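Side-chain contacts in Ras GTPase-activating-like protein IQGAP3 (Homo sapiens, PDB 3ISU), which binds calmodulin and probably works as a scaffold for small-GTPase signalling rather than as a Ras-inactivating enzyme: residues Asp43-Ala46 against Ser47-Arg50; Val107-Leu110 against Ile111-Leu114. One frame throughout, in Å; residues are numbered along the deposited sequence. Where two conformers were deposited one is given.

Interaction 1: residues Asp43-Ala46 against Ser47-Arg50; sequences DLPA and SHFR
The 3-10 turn between strands 38-41 and 52-58 is held by two i to i+3 bonds. His48 N donates to Pro45 O at 3.0 Å, and Phe49 N donates to Ala46 O at 2.9 Å; in each the donor stands well above the carbonyl plane. Ala46 O is gripped a second time by a water, which donates to it at 2.7 Å and accepts from Arg50 N, carrying the turn one residue further. Pro45 suits the entry because its nitrogen has no hydrogen to satisfy. Its CD lies 3.8 Å from His48 CD2, proline and histidine running alongside each other in the same direction. Within this connection of the RGC domain, Phe49 is the buried residue. Phe49 CG stands anti to the carbonyl carbon, beside its own backbone N (chi1 -77°), which lays one ring face over Ala46 CA, 3.7 Å from the ring centroid and 13° off the normal, a CH-pi contact. At the ring edge, Phe49 CE1 meets Leu44 O at 3.5 Å. Leu44 slides past the ring in the opposite direction, its CD2 lying 4.1 Å from Phe49 CD1, and its CD1 rests 3.7 Å from His48 CB. The Phe49 side chain also packs on Ala29 and Ala30 of helix 29-35 and on Leu38 and Ile41 of strand 38-41. A serine replacing Phe49 would probably leave Ala46 CA without its aromatic lid and open a gap beside Leu44 CD2.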
ATOM      1  N   ASP A  43     -12.058  12.313   0.881  1.00 34.30           N
ATOM      2  CA  ASP A  43     -13.048  12.605  -0.179  1.00 35.36           C
ATOM      3  C   ASP A  43     -13.516  11.368  -0.954  1.00 35.00           C
ATOM      4  O   ASP A  43     -13.980  11.504  -2.087  1.00 35.85           O
ATOM      5  CB  ASP A  43     -12.513  13.614  -1.208  1.00 36.06           C
ATOM      6  CG  ASP A  43     -12.115  14.940  -0.579  1.00 40.35           C
ATOM      7  OD1 ASP A  43     -12.877  15.430   0.275  1.00 44.58           O
ATOM      8  OD2 ASP A  43     -11.017  15.446  -0.913  1.00 45.74           O
ATOM      9  N   LEU A  44     -13.361  10.165  -0.389  1.00 32.88           N
ATOM     10  CA  LEU A  44     -13.929   8.989  -1.042  1.00 31.90           C
ATOM     11  C   LEU A  44     -14.760   8.283   0.004  1.00 32.40           C
ATOM     12  O   LEU A  44     -14.224   7.824   1.013  1.00 32.31           O
ATOM     13  CB  LEU A  44     -12.866   8.026  -1.590  1.00 31.38           C
ATOM     14  CG  LEU A  44     -13.384   6.943  -2.553  1.00 30.71           C
ATOM     15  CD1 LEU A  44     -13.982   7.505  -3.837  1.00 30.05           C
ATOM     16  CD2 LEU A  44     -12.268   5.972  -2.898  1.00 29.11           C
ATOM     17  N   PRO A  45     -16.069   8.188  -0.241  1.00 32.61           N
ATOM     18  CA  PRO A  45     -16.921   7.406   0.639  1.00 32.23           C
ATOM     19  C   PRO A  45     -16.466   5.921   0.702  1.00 30.46           C
ATOM     20  O   PRO A  45     -16.025   5.364  -0.280  1.00 29.42           O
ATOM     21  CB  PRO A  45     -18.308   7.537  -0.017  1.00 32.84           C
ATOM     22  CG  PRO A  45     -18.220   8.921  -0.785  1.00 34.98           C
ATOM     23  CD  PRO A  45     -16.823   8.803  -1.352  1.00 32.94           C
ATOM     24  N   ALA A  46     -16.563   5.343   1.885  1.00 29.65           N
ATOM     25  CA  ALA A  46     -16.277   3.937   2.141  1.00 29.89           C
ATOM     26  C   ALA A  46     -16.887   2.980   1.119  1.00 28.79           C
ATOM     27  O   ALA A  46     -16.280   1.982   0.743  1.00 26.41           O
ATOM     28  CB  ALA A  46     -16.769   3.575   3.586  1.00 29.92           C
ATOM     29  N   SER A  47     -18.087   3.306   0.622  1.00 28.51           N
ATOM     30  CA  SER A  47     -18.808   2.450  -0.304  1.00 28.53           C
ATOM     31  C   SER A  47     -18.090   2.255  -1.629  1.00 27.96           C
ATOM     32  O   SER A  47     -18.354   1.334  -2.365  1.00 27.59           O
ATOM     33  CB  SER A  47     -20.191   3.061  -0.583  1.00 30.37           C
ATOM     34  OG  SER A  47     -20.018   4.274  -1.324  1.00 31.27           O
ATOM     35  N   HIS A  48     -17.133   3.122  -1.924  1.00 26.86           N
ATOM     36  CA  HIS A  48     -16.360   3.003  -3.121  1.00 27.43           C
ATOM     37  C   HIS A  48     -15.030   2.254  -2.931  1.00 26.05           C
ATOM     38  O   HIS A  48     -14.288   2.080  -3.886  1.00 26.04           O
ATOM     39  CB  HIS A  48     -16.074   4.415  -3.641  1.00 29.22           C
ATOM     40  CG  HIS A  48     -17.300   5.112  -4.145  1.00 34.87           C
ATOM     41  ND1 HIS A  48     -17.830   4.861  -5.391  1.00 40.05           N
ATOM     42  CD2 HIS A  48     -18.109   6.039  -3.567  1.00 42.53           C
ATOM     43  CE1 HIS A  48     -18.920   5.598  -5.562  1.00 42.84           C
ATOM     44  NE2 HIS A  48     -19.109   6.325  -4.472  1.00 43.39           N
ATOM     45  N   PHE A  49     -14.733   1.841  -1.719  1.00 27.15           N
ATOM     46  CA  PHE A  49     -13.409   1.231  -1.423  1.00 26.85           C
ATOM     47  C   PHE A  49     -13.211  -0.082  -2.174  1.00 27.58           C
ATOM     48  O   PHE A  49     -12.084  -0.432  -2.502  1.00 27.36           O
ATOM     49  CB  PHE A  49     -13.227   0.998   0.078  1.00 25.92           C
ATOM     50  CG  PHE A  49     -12.900   2.255   0.885  1.00 25.47           C
ATOM     51  CD1 PHE A  49     -13.086   3.535   0.347  1.00 27.95           C
ATOM     52  CD2 PHE A  49     -12.495   2.148   2.186  1.00 27.93           C
ATOM     53  CE1 PHE A  49     -12.803   4.670   1.093  1.00 27.32           C
ATOM     54  CE2 PHE A  49     -12.199   3.283   2.937  1.00 29.37           C
ATOM     55  CZ  PHE A  49     -12.380   4.556   2.351  1.00 28.85           C
ATOM     56  N   ARG A  50     -14.300  -0.807  -2.453  1.00 27.59           N
ATOM     57  CA  ARG A  50     -14.221  -2.017  -3.279  0.50 28.10           C
ATOM     58  C   ARG A  50     -13.687  -1.721  -4.676  1.00 28.50           C
ATOM     59  O   ARG A  50     -13.145  -2.586  -5.327  1.00 28.77           O
ATOM     60  CB  ARG A  50     -15.585  -2.736  -3.380  0.50 28.89           C
ATOM     61  CG  ARG A  50     -16.062  -3.417  -2.082  0.50 29.68           C
ATOM     62  CD  ARG A  50     -17.433  -4.121  -2.261  0.50 30.47           C
ATOM     63  NE  ARG A  50     -17.234  -5.524  -2.533  0.50 34.08           N
ATOM     64  CZ  ARG A  50     -18.065  -6.299  -3.220  0.50 35.09           C
ATOM     65  NH1 ARG A  50     -19.185  -5.802  -3.733  0.50 34.12           N
ATOM     66  NH2 ARG A  50     -17.755  -7.575  -3.384  0.50 35.22           N
TER
HETATM   67  O   HOH W   1     -16.407  -0.426  -0.411  1.00 38.15           O

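Interaction 2: residues Val107-Leu110 against Ile111-Leu114; sequences VNLL and IFLL
Val107 O accepts the N-H of Ile111 at 2.9 Å, in a nearly straight bond (172° at the hydrogen) that arrives almost along the C=O axis. Leu114 N meets Leu110 O in the same head-on way, also at 2.9 Å, whereas the bonds from Phe112 N to Asn108 O and from Leu113 N to Leu109 O are tilted from their carbonyl planes. Two of the side-chain contacts keep the same i to i+4 spacing. In Ile111, CG1 stands beside the backbone N (chi1 -70°), and this carries it back over the preceding turn to within 3.3 Å of Val107 O. From there Ile111 CD1 reaches Val107 CG1 at 3.9 Å, one branched chain crossing the other. Leu110 has its CG anti to the backbone N (chi1 -179°), from where CD1 meets Leu114 CG at 4.1 Å. Leu114 CG in turn lies 3.4 Å from Leu110 O. On another side, at i to i+3, Leu109 CD2 approaches Phe112 CD2 obliquely at 4.3 Å, a looser contact around an exposed ring. Asn108, also exposed, has its OD1 bonded to Gln90 NE2, so an amide suits this place better than a hydrocarbon. Ile111 and Leu114 pack on helix 83-91, and Leu109 and Leu113 on Val37. Buried aliphatic side chains beside an exposed asparagine and phenylalanine make this the first turns of an amphipathic alpha-helix.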
ATOM      1  N   VAL A 107       1.246   2.774   9.325  1.00 19.21           N
ATOM      2  CA  VAL A 107       2.620   2.368   9.113  1.00 18.96           C
ATOM      3  C   VAL A 107       2.877   0.985   9.734  1.00 19.52           C
ATOM      4  O   VAL A 107       3.451   0.109   9.085  1.00 19.43           O
ATOM      5  CB  VAL A 107       3.601   3.450   9.673  1.00 19.14           C
ATOM      6  CG1 VAL A 107       5.041   2.920   9.682  1.00 20.54           C
ATOM      7  CG2 VAL A 107       3.539   4.737   8.848  1.00 17.73           C
ATOM      8  N   ASN A 108       2.468   0.747  10.995  1.00 20.51           N
ATOM      9  CA  ASN A 108       2.743  -0.533  11.616  1.00 20.68           C
ATOM     10  C   ASN A 108       2.133  -1.697  10.847  1.00 20.44           C
ATOM     11  O   ASN A 108       2.780  -2.730  10.656  1.00 19.42           O
ATOM     12  CB  ASN A 108       2.214  -0.563  13.057  1.00 21.83           C
ATOM     13  CG  ASN A 108       3.055   0.285  14.006  1.00 26.97           C
ATOM     14  OD1 ASN A 108       4.184   0.604  13.682  1.00 28.60           O
ATOM     15  ND2 ASN A 108       2.509   0.634  15.179  1.00 28.73           N
ATOM     16  N   LEU A 109       0.881  -1.534  10.418  1.00 20.28           N
ATOM     17  CA  LEU A 109       0.205  -2.634   9.771  1.00 20.37           C
ATOM     18  C   LEU A 109       0.645  -2.832   8.307  1.00 19.55           C
ATOM     19  O   LEU A 109       0.636  -3.987   7.803  1.00 19.71           O
ATOM     20  CB  LEU A 109      -1.308  -2.552   9.966  1.00 21.48           C
ATOM     21  CG  LEU A 109      -1.733  -2.914  11.403  1.00 24.15           C
ATOM     22  CD1 LEU A 109      -3.191  -2.521  11.606  1.00 28.98           C
ATOM     23  CD2 LEU A 109      -1.497  -4.373  11.717  1.00 30.56           C
ATOM     24  N   LEU A 110       1.107  -1.763   7.673  1.00 19.62           N
ATOM     25  CA  LEU A 110       1.761  -1.888   6.358  1.00 20.16           C
ATOM     26  C   LEU A 110       3.044  -2.653   6.476  1.00 21.43           C
ATOM     27  O   LEU A 110       3.283  -3.575   5.707  1.00 20.98           O
ATOM     28  CB  LEU A 110       1.967  -0.545   5.692  1.00 20.07           C
ATOM     29  CG  LEU A 110       2.613  -0.500   4.296  1.00 21.35           C
ATOM     30  CD1 LEU A 110       1.804  -1.407   3.298  1.00 21.39           C
ATOM     31  CD2 LEU A 110       2.714   0.980   3.865  1.00 22.12           C
ATOM     32  N   ILE A 111       3.874  -2.308   7.464  1.00 20.64           N
ATOM     33  CA  ILE A 111       5.103  -3.073   7.704  1.00 20.75           C
ATOM     34  C   ILE A 111       4.791  -4.563   7.898  1.00 22.04           C
ATOM     35  O   ILE A 111       5.474  -5.452   7.318  1.00 22.79           O
ATOM     36  CB  ILE A 111       5.899  -2.507   8.905  1.00 20.62           C
ATOM     37  CG1 ILE A 111       6.495  -1.168   8.520  1.00 20.17           C
ATOM     38  CG2 ILE A 111       6.971  -3.509   9.361  1.00 23.74           C
ATOM     39  CD1 ILE A 111       7.076  -0.354   9.732  1.00 21.76           C
ATOM     40  N   PHE A 112       3.788  -4.857   8.724  1.00 22.12           N
ATOM     41  CA  PHE A 112       3.374  -6.227   8.980  1.00 23.57           C
ATOM     42  C   PHE A 112       2.910  -6.935   7.711  1.00 23.62           C
ATOM     43  O   PHE A 112       3.364  -8.024   7.420  1.00 22.55           O
ATOM     44  CB  PHE A 112       2.291  -6.233  10.022  1.00 25.42           C
ATOM     45  CG  PHE A 112       1.776  -7.612  10.361  1.00 30.53           C
ATOM     46  CD1 PHE A 112       2.611  -8.551  10.917  1.00 36.46           C
ATOM     47  CD2 PHE A 112       0.448  -7.932  10.155  1.00 38.96           C
ATOM     48  CE1 PHE A 112       2.122  -9.826  11.265  1.00 40.07           C
ATOM     49  CE2 PHE A 112      -0.047  -9.194  10.492  1.00 41.19           C
ATOM     50  CZ  PHE A 112       0.797 -10.129  11.040  1.00 41.51           C
ATOM     51  N   LEU A 113       2.090  -6.283   6.903  1.00 24.90           N
ATOM     52  CA  LEU A 113       1.671  -6.881   5.628  1.00 26.05           C
ATOM     53  C   LEU A 113       2.827  -7.162   4.649  1.00 25.94           C
ATOM     54  O   LEU A 113       2.920  -8.278   4.103  1.00 26.51           O
ATOM     55  CB  LEU A 113       0.652  -5.990   4.940  1.00 26.12           C
ATOM     56  CG  LEU A 113      -0.074  -6.554   3.705  1.00 28.74           C
ATOM     57  CD1 LEU A 113      -1.027  -7.697   4.058  1.00 32.05           C
ATOM     58  CD2 LEU A 113      -0.859  -5.382   3.034  1.00 29.73           C
ATOM     59  N   LEU A 114       3.704  -6.183   4.444  1.00 25.68           N
ATOM     60  CA  LEU A 114       4.907  -6.385   3.655  1.00 27.30           C
ATOM     61  C   LEU A 114       5.785  -7.547   4.187  1.00 29.26           C
ATOM     62  O   LEU A 114       6.203  -8.410   3.400  1.00 31.55           O
ATOM     63  CB  LEU A 114       5.720  -5.102   3.534  1.00 26.39           C
ATOM     64  CG  LEU A 114       5.056  -3.933   2.808  1.00 26.15           C
ATOM     65  CD1 LEU A 114       6.006  -2.725   2.886  1.00 29.95           C
ATOM     66  CD2 LEU A 114       4.717  -4.238   1.376  1.00 28.37           C
TER

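Overall arrangement
Interactions 1 and 2 do not touch: their centres lie about 22 Å apart and their nearest atoms about 13 Å. Interaction 1 sits at the surface, its centre about 16 Å from the centre of the chain, while interaction 2 is a buried contact, its centre about 9 Å from that point. The three-stranded antiparallel sheet relates them, since strand 38-41 leads toward residues 43-50 and its neighbour 103-106 runs directly into helix 107-119. A salt bridge from Asp43 to Lys102, just ahead of strand 103-106, ties the two strand connections together. Both contacts are local, one shaping a 3-10 turn between strands, the other the start of an alpha-helix; neither contains a bound ligand.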